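Local structure of H127A/Y244A mutant of alginate lyase AlyC3 in complex with dimannuronate (Psychromonas sp., 7C8F) at residues B[140-145]-B[212-217]; B[123-128]-B[207-212]; B[146-151]-B[159-164]. The protein probably depolymerises alginate by beta-elimination as a polysaccharide lyase of family 7, and holds a dimannuronate in its binding cleft here. All coordinates share one frame; numbering follows the deposited sequence. Where two conformers were deposited one is given.

Contact 1: residues B[140-145]-B[212-217]. With BEM (beta-D-mannopyranuronic acid), chain D.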
loop_
_atom_site.group_PDB
_atom_site.type_symbol
_atom_site.label_atom_id
_atom_site.label_comp_id
_atom_site.label_asym_id
_atom_site.label_seq_id
_atom_site.Cartn_x
_atom_site.Cartn_y
_atom_site.Cartn_z
ATOM N N HIS B 140 1.805 -12.783 -1.584
ATOM C CA HIS B 140 2.795 -13.344 -0.682
ATOM C C HIS B 140 2.140 -13.231 0.691
ATOM O O HIS B 140 1.631 -12.147 1.042
ATOM C CB HIS B 140 4.101 -12.540 -0.670
ATOM C CG HIS B 140 4.684 -12.267 -2.027
ATOM N ND1 HIS B 140 5.344 -13.229 -2.763
ATOM C CD2 HIS B 140 4.732 -11.132 -2.764
ATOM C CE1 HIS B 140 5.763 -12.701 -3.902
ATOM N NE2 HIS B 140 5.408 -11.428 -3.928
ATOM N N PRO B 141 2.132 -14.290 1.495
ATOM C CA PRO B 141 1.637 -14.154 2.869
ATOM C C PRO B 141 2.643 -13.417 3.730
ATOM O O PRO B 141 3.856 -13.472 3.495
ATOM C CB PRO B 141 1.478 -15.604 3.340
ATOM C CG PRO B 141 2.442 -16.363 2.528
ATOM C CD PRO B 141 2.611 -15.646 1.196
ATOM N N LEU B 142 2.130 -12.717 4.744
ATOM C CA LEU B 142 3.020 -12.118 5.728
ATOM C C LEU B 142 3.825 -13.184 6.453
ATOM O O LEU B 142 5.030 -13.015 6.673
ATOM C CB LEU B 142 2.215 -11.289 6.733
ATOM C CG LEU B 142 3.037 -10.692 7.878
ATOM C CD1 LEU B 142 4.092 -9.731 7.353
ATOM C CD2 LEU B 142 2.141 -10.011 8.897
ATOM N N LEU B 143 3.183 -14.291 6.825
ATOM C CA LEU B 143 3.819 -15.335 7.620
ATOM C C LEU B 143 3.357 -16.695 7.139
ATOM O O LEU B 143 2.155 -16.908 6.963
ATOM C CB LEU B 143 3.426 -15.175 9.101
ATOM C CG LEU B 143 3.785 -16.360 10.014
ATOM C CD1 LEU B 143 5.317 -16.493 10.175
ATOM C CD2 LEU B 143 3.103 -16.211 11.383
ATOM N N ARG B 144 4.297 -17.606 7.056
ATOM C CA ARG B 144 4.030 -18.994 6.927
ATOM C C ARG B 144 4.807 -19.713 8.070
ATOM O O ARG B 144 5.963 -19.530 8.206
ATOM C CB ARG B 144 4.449 -19.594 5.588
ATOM C CG ARG B 144 3.677 -19.112 4.397
ATOM C CD ARG B 144 4.037 -19.935 3.161
ATOM N NE ARG B 144 5.439 -19.885 2.825
ATOM C CZ ARG B 144 6.226 -20.918 2.698
ATOM N NH1 ARG B 144 5.783 -22.108 2.910
ATOM N NH2 ARG B 144 7.481 -20.753 2.415
ATOM N N VAL B 145 4.115 -20.509 8.857
ATOM C CA VAL B 145 4.734 -21.341 9.868
ATOM C C VAL B 145 4.740 -22.724 9.220
ATOM O O VAL B 145 3.736 -23.261 8.892
ATOM C CB VAL B 145 4.009 -21.353 11.221
ATOM C CG1 VAL B 145 4.777 -22.235 12.194
ATOM C CG2 VAL B 145 3.919 -19.950 11.783
ATOM N N LYS B 212 1.523 -2.849 14.761
ATOM C CA LYS B 212 2.715 -2.855 13.889
ATOM C C LYS B 212 3.716 -3.947 14.259
ATOM O O LYS B 212 4.915 -3.833 13.957
ATOM C CB LYS B 212 3.394 -1.483 13.795
ATOM C CG LYS B 212 2.513 -0.450 13.111
ATOM C CD LYS B 212 3.190 0.904 13.061
ATOM C CE LYS B 212 2.302 1.886 12.308
ATOM N NZ LYS B 212 2.961 3.230 12.171
ATOM N N GLN B 213 3.229 -5.023 14.880
ATOM C CA GLN B 213 4.099 -6.112 15.303
ATOM C C GLN B 213 3.512 -7.456 14.918
ATOM O O GLN B 213 2.291 -7.661 14.942
ATOM C CB GLN B 213 4.308 -6.142 16.828
ATOM C CG GLN B 213 5.048 -4.945 17.369
ATOM C CD GLN B 213 5.401 -5.111 18.837
ATOM O OE1 GLN B 213 4.527 -5.328 19.675
ATOM N NE2 GLN B 213 6.688 -5.022 19.150
ATOM N N LEU B 214 4.411 -8.373 14.592
ATOM C CA LEU B 214 4.114 -9.787 14.453
ATOM C C LEU B 214 4.877 -10.510 15.556
ATOM O O LEU B 214 6.114 -10.486 15.582
ATOM C CB LEU B 214 4.553 -10.291 13.074
ATOM C CG LEU B 214 4.501 -11.809 12.870
ATOM C CD1 LEU B 214 3.068 -12.281 12.939
ATOM C CD2 LEU B 214 5.091 -12.166 11.521
ATOM N N ILE B 215 4.144 -11.124 16.475
ATOM C CA ILE B 215 4.725 -11.793 17.632
ATOM C C ILE B 215 4.423 -13.276 17.519
ATOM O O ILE B 215 3.280 -13.659 17.237
ATOM C CB ILE B 215 4.159 -11.217 18.941
ATOM C CG1 ILE B 215 4.533 -9.739 19.061
ATOM C CG2 ILE B 215 4.673 -12.017 20.145
ATOM C CD1 ILE B 215 3.970 -9.062 20.281
ATOM N N ILE B 216 5.440 -14.115 17.724
ATOM C CA ILE B 216 5.250 -15.565 17.753
ATOM C C ILE B 216 5.878 -16.114 19.024
ATOM O O ILE B 216 7.079 -15.912 19.265
ATOM C CB ILE B 216 5.842 -16.271 16.520
ATOM C CG1 ILE B 216 5.300 -15.630 15.241
ATOM C CG2 ILE B 216 5.518 -17.766 16.546
ATOM C CD1 ILE B 216 5.856 -16.230 13.982
ATOM N N ASP B 217 5.077 -16.819 19.815
ATOM C CA ASP B 217 5.555 -17.597 20.957
ATOM C C ASP B 217 5.469 -19.078 20.614
ATOM O O ASP B 217 4.490 -19.530 20.008
ATOM C CB ASP B 217 4.697 -17.361 22.204
ATOM C CG ASP B 217 4.632 -15.904 22.612
ATOM O OD1 ASP B 217 5.633 -15.180 22.449
ATOM O OD2 ASP B 217 3.562 -15.478 23.100
HETATM C C1 BEM D . 2.867 -19.095 -1.832
HETATM C C2 BEM D . 3.794 -20.302 -1.941
HETATM O O2 BEM D . 4.428 -20.314 -3.210
HETATM C C3 BEM D . 4.887 -20.178 -0.906
HETATM O O3 BEM D . 5.862 -21.147 -1.103
HETATM C C4 BEM D . 5.635 -18.933 -1.229
HETATM O O4 BEM D . 6.841 -18.853 -0.528
HETATM C C5 BEM D . 4.710 -17.797 -0.980
HETATM O O5 BEM D . 3.664 -17.947 -1.904
HETATM C C6 BEM D . 5.417 -16.522 -1.204
HETATM O O6B BEM D . 5.328 -15.976 -2.277
HETATM O O6A BEM D . 5.858 -16.012 -0.215
#

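Contact 2: residues B[123-128]-B[207-212]. With BEM (beta-D-mannopyranuronic acid), chain C.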
loop_
_atom_site.group_PDB
_atom_site.type_symbol
_atom_site.label_atom_id
_atom_site.label_comp_id
_atom_site.label_asym_id
_atom_site.label_seq_id
_atom_site.Cartn_x
_atom_site.Cartn_y
_atom_site.Cartn_z
ATOM N N LEU B 123 0.295 -22.876 9.645
ATOM C CA LEU B 123 -0.300 -21.636 10.130
ATOM C C LEU B 123 0.130 -20.530 9.193
ATOM O O LEU B 123 1.269 -20.538 8.712
ATOM C CB LEU B 123 0.163 -21.281 11.546
ATOM C CG LEU B 123 -0.078 -22.355 12.613
ATOM C CD1 LEU B 123 0.738 -22.072 13.861
ATOM C CD2 LEU B 123 -1.563 -22.437 12.969
ATOM N N GLN B 124 -0.755 -19.564 8.941
ATOM C CA GLN B 124 -0.436 -18.509 7.993
ATOM C C GLN B 124 -1.114 -17.209 8.409
ATOM O O GLN B 124 -2.221 -17.214 8.950
ATOM C CB GLN B 124 -0.855 -18.935 6.577
ATOM C CG GLN B 124 -0.440 -18.019 5.439
ATOM C CD GLN B 124 -0.431 -18.738 4.094
ATOM O OE1 GLN B 124 0.190 -19.792 3.948
ATOM N NE2 GLN B 124 -1.116 -18.171 3.110
ATOM N N VAL B 125 -0.439 -16.096 8.136
ATOM C CA VAL B 125 -1.074 -14.784 8.096
ATOM C C VAL B 125 -0.967 -14.333 6.651
ATOM O O VAL B 125 0.146 -14.124 6.142
ATOM C CB VAL B 125 -0.407 -13.762 9.031
ATOM C CG1 VAL B 125 -1.114 -12.398 8.921
ATOM C CG2 VAL B 125 -0.385 -14.244 10.480
ATOM N N ALA B 126 -2.112 -14.197 5.981
ATOM C CA ALA B 126 -2.181 -13.732 4.604
ATOM C C ALA B 126 -2.647 -12.285 4.588
ATOM O O ALA B 126 -3.092 -11.745 5.599
ATOM C CB ALA B 126 -3.193 -14.579 3.827
ATOM N N ASN B 127 -2.527 -11.637 3.432
ATOM C CA ASN B 127 -3.219 -10.370 3.231
ATOM C C ASN B 127 -4.368 -10.567 2.264
ATOM O O ASN B 127 -4.271 -11.344 1.305
ATOM C CB ASN B 127 -2.299 -9.229 2.752
ATOM C CG ASN B 127 -1.872 -9.376 1.304
ATOM O OD1 ASN B 127 -2.445 -8.754 0.399
ATOM N ND2 ASN B 127 -0.858 -10.184 1.079
ATOM N N LYS B 128 -5.461 -9.871 2.546
ATOM C CA LYS B 128 -6.537 -9.758 1.577
ATOM C C LYS B 128 -6.178 -8.701 0.542
ATOM O O LYS B 128 -6.259 -8.952 -0.667
ATOM C CB LYS B 128 -7.850 -9.434 2.307
ATOM C CG LYS B 128 -9.100 -9.437 1.426
ATOM C CD LYS B 128 -9.368 -10.814 0.846
ATOM C CE LYS B 128 -10.682 -10.836 0.089
ATOM N NZ LYS B 128 -10.983 -12.211 -0.386
ATOM N N ILE B 207 0.356 -16.691 17.819
ATOM C CA ILE B 207 0.682 -15.651 16.853
ATOM C C ILE B 207 -0.192 -14.449 17.158
ATOM O O ILE B 207 -1.425 -14.546 17.105
ATOM C CB ILE B 207 0.435 -16.121 15.413
ATOM C CG1 ILE B 207 1.237 -17.386 15.099
ATOM C CG2 ILE B 207 0.738 -14.967 14.436
ATOM C CD1 ILE B 207 0.820 -18.060 13.813
ATOM N N THR B 208 0.427 -13.308 17.455
ATOM C CA THR B 208 -0.316 -12.075 17.688
ATOM C C THR B 208 0.078 -11.040 16.644
ATOM O O THR B 208 1.263 -10.735 16.478
ATOM C CB THR B 208 -0.072 -11.513 19.090
ATOM O OG1 THR B 208 -0.430 -12.508 20.052
ATOM C CG2 THR B 208 -0.940 -10.259 19.325
ATOM N N VAL B 209 -0.919 -10.482 15.964
ATOM C CA VAL B 209 -0.715 -9.467 14.942
ATOM C C VAL B 209 -1.460 -8.212 15.371
ATOM O O VAL B 209 -2.628 -8.280 15.761
ATOM C CB VAL B 209 -1.232 -9.959 13.578
ATOM C CG1 VAL B 209 -0.838 -8.984 12.476
ATOM C CG2 VAL B 209 -0.708 -11.365 13.277
ATOM N N GLY B 210 -0.810 -7.074 15.263
ATOM C CA GLY B 210 -1.405 -5.812 15.668
ATOM C C GLY B 210 -0.334 -4.893 16.218
ATOM O O GLY B 210 0.793 -5.301 16.493
ATOM N N ASN B 211 -0.682 -3.612 16.327
ATOM C CA ASN B 211 0.271 -2.619 16.846
ATOM C C ASN B 211 1.596 -2.626 16.076
ATOM O O ASN B 211 2.670 -2.421 16.640
ATOM C CB ASN B 211 0.502 -2.805 18.351
ATOM C CG ASN B 211 1.266 -1.648 18.973
ATOM O OD1 ASN B 211 1.069 -0.491 18.605
ATOM N ND2 ASN B 211 2.158 -1.962 19.903
ATOM N N LYS B 212 1.523 -2.849 14.761
ATOM C CA LYS B 212 2.715 -2.855 13.889
ATOM C C LYS B 212 3.716 -3.947 14.259
ATOM O O LYS B 212 4.915 -3.833 13.957
ATOM C CB LYS B 212 3.394 -1.483 13.795
ATOM C CG LYS B 212 2.513 -0.450 13.111
ATOM C CD LYS B 212 3.190 0.904 13.061
ATOM C CE LYS B 212 2.302 1.886 12.308
ATOM N NZ LYS B 212 2.961 3.230 12.171
HETATM C C1 BEM C . -1.947 -17.971 -3.090
HETATM C C2 BEM C . -0.987 -16.942 -3.660
HETATM O O2 BEM C . -0.929 -15.810 -2.812
HETATM C C3 BEM C . 0.378 -17.554 -3.843
HETATM O O3 BEM C . 1.297 -16.583 -4.235
HETATM C C4 BEM C . 0.855 -18.254 -2.580
HETATM O O4 BEM C . 1.970 -19.069 -2.927
HETATM C C5 BEM C . -0.227 -19.158 -2.038
HETATM O O5 BEM C . -1.468 -18.512 -1.895
HETATM C C6 BEM C . 0.221 -19.565 -0.691
HETATM O O6B BEM C . -0.225 -18.955 0.280
HETATM O O6A BEM C . 0.864 -20.595 -0.583
HETATM O O1 BEM C . -3.188 -17.380 -2.754
#

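Contact 3: residues B[146-151]-B[159-164]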
loop_
_atom_site.group_PDB
_atom_site.type_symbol
_atom_site.label_atom_id
_atom_site.label_comp_id
_atom_site.label_asym_id
_atom_site.label_seq_id
_atom_site.Cartn_x
_atom_site.Cartn_y
_atom_site.Cartn_z
ATOM N N VAL B 146 5.938 -23.260 9.066
ATOM C CA VAL B 146 6.150 -24.502 8.375
ATOM C C VAL B 146 6.991 -25.536 9.070
ATOM O O VAL B 146 7.730 -25.227 9.941
ATOM C CB VAL B 146 6.882 -24.238 7.021
ATOM C CG1 VAL B 146 6.211 -23.150 6.248
ATOM C CG2 VAL B 146 8.362 -23.890 7.197
ATOM N N TRP B 147 6.849 -26.769 8.609
ATOM C CA TRP B 147 7.724 -27.870 8.964
ATOM C C TRP B 147 8.527 -27.969 7.687
ATOM O O TRP B 147 7.987 -27.984 6.643
ATOM C CB TRP B 147 7.015 -29.177 9.247
ATOM C CG TRP B 147 7.964 -30.305 9.554
ATOM C CD1 TRP B 147 8.344 -30.698 10.771
ATOM C CD2 TRP B 147 8.628 -31.156 8.627
ATOM N NE1 TRP B 147 9.209 -31.735 10.683
ATOM C CE2 TRP B 147 9.412 -32.031 9.374
ATOM C CE3 TRP B 147 8.646 -31.259 7.254
ATOM C CZ2 TRP B 147 10.173 -33.001 8.796
ATOM C CZ3 TRP B 147 9.407 -32.231 6.694
ATOM C CH2 TRP B 147 10.159 -33.084 7.472
ATOM N N LYS B 148 9.847 -27.985 7.792
ATOM C CA LYS B 148 10.708 -28.003 6.613
ATOM C C LYS B 148 11.660 -29.185 6.686
ATOM O O LYS B 148 12.322 -29.389 7.706
ATOM C CB LYS B 148 11.490 -26.693 6.462
ATOM C CG LYS B 148 12.292 -26.602 5.167
ATOM C CD LYS B 148 12.770 -25.183 4.907
ATOM C CE LYS B 148 13.593 -25.084 3.624
ATOM N NZ LYS B 148 12.781 -25.320 2.397
ATOM N N GLU B 149 11.759 -29.931 5.588
ATOM C CA GLU B 149 12.566 -31.147 5.614
ATOM C C GLU B 149 14.045 -30.830 5.838
ATOM O O GLU B 149 14.692 -31.441 6.699
ATOM C CB GLU B 149 12.367 -31.945 4.325
ATOM C CG GLU B 149 13.177 -33.237 4.318
ATOM C CD GLU B 149 13.138 -33.950 2.980
ATOM O OE1 GLU B 149 12.716 -35.123 2.947
ATOM O OE2 GLU B 149 13.532 -33.339 1.964
ATOM N N ASP B 150 14.594 -29.879 5.081
ATOM C CA ASP B 150 16.040 -29.648 5.115
ATOM C C ASP B 150 16.311 -28.210 4.698
ATOM O O ASP B 150 16.121 -27.854 3.532
ATOM C CB ASP B 150 16.748 -30.630 4.186
ATOM C CG ASP B 150 18.258 -30.561 4.308
ATOM O OD1 ASP B 150 18.761 -29.529 4.788
ATOM O OD2 ASP B 150 18.939 -31.534 3.921
ATOM N N ALA B 151 16.741 -27.388 5.646
ATOM C CA ALA B 151 17.131 -26.007 5.376
ATOM C C ALA B 151 18.636 -25.919 5.600
ATOM O O ALA B 151 19.093 -25.841 6.743
ATOM C CB ALA B 151 16.386 -25.040 6.291
ATOM N N TRP B 159 9.784 -23.447 11.158
ATOM C CA TRP B 159 10.315 -22.141 10.783
ATOM C C TRP B 159 9.164 -21.165 10.609
ATOM O O TRP B 159 8.070 -21.550 10.186
ATOM C CB TRP B 159 11.070 -22.171 9.442
ATOM C CG TRP B 159 12.236 -23.107 9.422
ATOM C CD1 TRP B 159 12.193 -24.442 9.146
ATOM C CD2 TRP B 159 13.606 -22.789 9.692
ATOM N NE1 TRP B 159 13.460 -24.974 9.220
ATOM C CE2 TRP B 159 14.338 -23.986 9.564
ATOM C CE3 TRP B 159 14.279 -21.616 10.039
ATOM C CZ2 TRP B 159 15.713 -24.046 9.768
ATOM C CZ3 TRP B 159 15.666 -21.681 10.242
ATOM C CH2 TRP B 159 16.354 -22.887 10.104
ATOM N N ALA B 160 9.437 -19.897 10.905
ATOM C CA ALA B 160 8.561 -18.796 10.505
ATOM C C ALA B 160 9.188 -18.098 9.307
ATOM O O ALA B 160 10.294 -17.555 9.407
ATOM C CB ALA B 160 8.375 -17.804 11.650
ATOM N N MET B 161 8.503 -18.142 8.171
ATOM C CA MET B 161 8.937 -17.473 6.955
ATOM C C MET B 161 8.157 -16.171 6.887
ATOM O O MET B 161 6.939 -16.185 6.689
ATOM C CB MET B 161 8.622 -18.353 5.747
ATOM C CG MET B 161 9.158 -19.787 5.855
ATOM S SD MET B 161 10.955 -19.823 6.032
ATOM C CE MET B 161 11.310 -21.569 5.767
ATOM N N VAL B 162 8.838 -15.050 7.066
ATOM C CA VAL B 162 8.188 -13.749 7.203
ATOM C C VAL B 162 8.522 -12.896 5.993
ATOM O O VAL B 162 9.695 -12.602 5.734
ATOM C CB VAL B 162 8.596 -13.058 8.514
ATOM C CG1 VAL B 162 7.938 -11.688 8.630
ATOM C CG2 VAL B 162 8.221 -13.936 9.705
ATOM N N LYS B 163 7.491 -12.486 5.256
ATOM C CA LYS B 163 7.683 -11.537 4.171
ATOM C C LYS B 163 8.013 -10.185 4.791
ATOM O O LYS B 163 7.273 -9.697 5.661
ATOM C CB LYS B 163 6.378 -11.490 3.370
ATOM C CG LYS B 163 6.233 -10.375 2.341
ATOM C CD LYS B 163 7.202 -10.498 1.157
ATOM C CE LYS B 163 6.691 -9.566 0.030
ATOM N NZ LYS B 163 7.636 -9.389 -1.103
ATOM N N ASN B 164 9.142 -9.587 4.375
ATOM C CA ASN B 164 9.742 -8.453 5.069
ATOM C C ASN B 164 9.618 -7.131 4.310
ATOM O O ASN B 164 10.354 -6.187 4.602
ATOM C CB ASN B 164 11.216 -8.745 5.376
ATOM C CG ASN B 164 11.725 -7.985 6.582
ATOM O OD1 ASN B 164 10.965 -7.620 7.474
ATOM N ND2 ASN B 164 13.027 -7.733 6.609
HETATM O O HOH W 1 14.254 -27.748 8.818
#

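Contact 1: residues B[140-145]-B[212-217]
Leu143 and Leu214 come no closer than 8.8 Å between their CA atoms and no backbone hydrogen bond joins the two segments, which is the spacing of strands in two separate sheets packed face to face, as in the jelly-roll sandwich of this lyase family. Between them Leu143 and Ile216 meet tip to tip. With CG anti to the backbone N (chi1 168°), Leu143 brings its methyl fork round so that CD2 lies 3.8 Å and CD1 3.9 Å from CD1 of Ile216, whose side chain extends toward it. Leu214 fills in beside this pair, its CD2 4.2 Å from CB of Leu143, with a looser approach to CG of Leu142. Two consecutive leucines can face the interior because both lie opposite Val125 in a classic beta bulge. The sugar is met by the loop before the strand and by Arg144 on it. His140 donates from ND1 to O6B of the chain D mannuronate at 2.8 Å, nearly straight at 163°, while Arg144 lays one guanidinium face under O3, 3.8 Å from that plane, and pairs through NH1 with Glu119. Segment 140-145 is thus two-faced: aliphatic contacts pack it onto the second sheet, and its polar groups meet a uronate that probably bears negative charge.

Contact 2: residues B[123-128]-B[207-212]
Gln124, in the conformer described, donates from NE2 to carboxylate O6B of the chain C mannuronate, 3.1 Å away with an N-H...O angle of 150°; a second conformer was deposited and may differ. Its CG is anti to the backbone N (chi1 -173°), and the extended chain beyond carries the amide off the strand to the sugar. The neighbours on either side, Leu123 and Val125, point the opposite way, into the interior, where they meet the strand of the other sheet. The axes of 123-128 and 207-210 pass 9.7 Å apart and run only 16° from parallel; with no hydrogen bond across, this is face-to-face packing in a beta-sandwich. Val125 and Val209 approach tip to tip, CG2 to CG2 at 4.0 Å. The same Val125 methyl lies 4.2 Å from CG2 of Ile207, although those two side chains slide past one another. Ile207 reaches over Leu123 at a slant, its CD1 4.0 Å from both CB and CD1. Leu143 also packs on Val125 and Ile207. The patch between 123-128 and 207-212 is thus held by aliphatic contacts alone, while on the opposite face Gln124 can offer an N-H to a mannuronate also hydrogen-bonded by Arg77 and Lys170, whose positive charges would probably favour an anionic ligand.

Contact 3: residues B[146-151]-B[159-164]
Trp159 and Val146 form an antiparallel, hydrogen-bonded pair in the hairpin of strands 143-148 and 157-163, part of the larger sheet of the sandwich. Val146 N donates to Trp159 O at 3.0 Å and 169°, and Trp159 N returns a bond to Val146 O. The short axes of 146-148 and 159-163 nevertheless lie 114° apart, so the two strands diverge strongly rather than running flat alongside, and the chain turns a corner at Glu149. Trp159 bridges this divergence. Its CB starts 3.9 Å from CG2 of Val146, the two side chains crossing obliquely. CG stands anti to the carbonyl carbon (chi1 -59°), and the indole reaches along 146-151: CD1 comes to 3.6 Å from CB of Lys148, and farther out CZ2 lies 3.7 Å from CB of Ala151, beyond the corner. Between these, NE1 meets a water in the plane of the ring at 2.9 Å. That water donates in turn to Lys148 O at 2.8 Å, so the indole N-H reaches the diverging backbone through one solvent molecule, and the bridge probably helps fix the ring's rotation. The charged end of Lys148 goes elsewhere, with NZ in a salt bridge to Glu119 and a hydrogen bond to Gln117 O. Only its aliphatic part stays with the hairpin, where it crosses Met161 at about a right angle. Met161, bent at chi2, brings its terminal methyl CE to 4.0 Å from both CD of Lys148 and CG2 of Val146.

Contacts 1 and 2 are adjacent pieces of one interior, their centres 5 Å apart: Val145 N meets Leu123 O at 2.9 Å in one sheet, and Thr208 N meets Ile215 O at 2.9 Å in the other, with Lys212 shared at the turn. Contact 3 extends the first sheet, its centre 11 Å from contact 1 and 16 Å from contact 2; strand 143-148 runs through both 1 and 3, and Arg144 O lies 2.9 Å from Met161 N. The sugar lies on the face of this sheet turned away from the second sheet. Contacts 1 and 2 each contribute to one unit of the linked dimer, the chain C unit being the reducing end. In contact 3 the side chain of Met161 lies about 7 Å from a bound mannuronate.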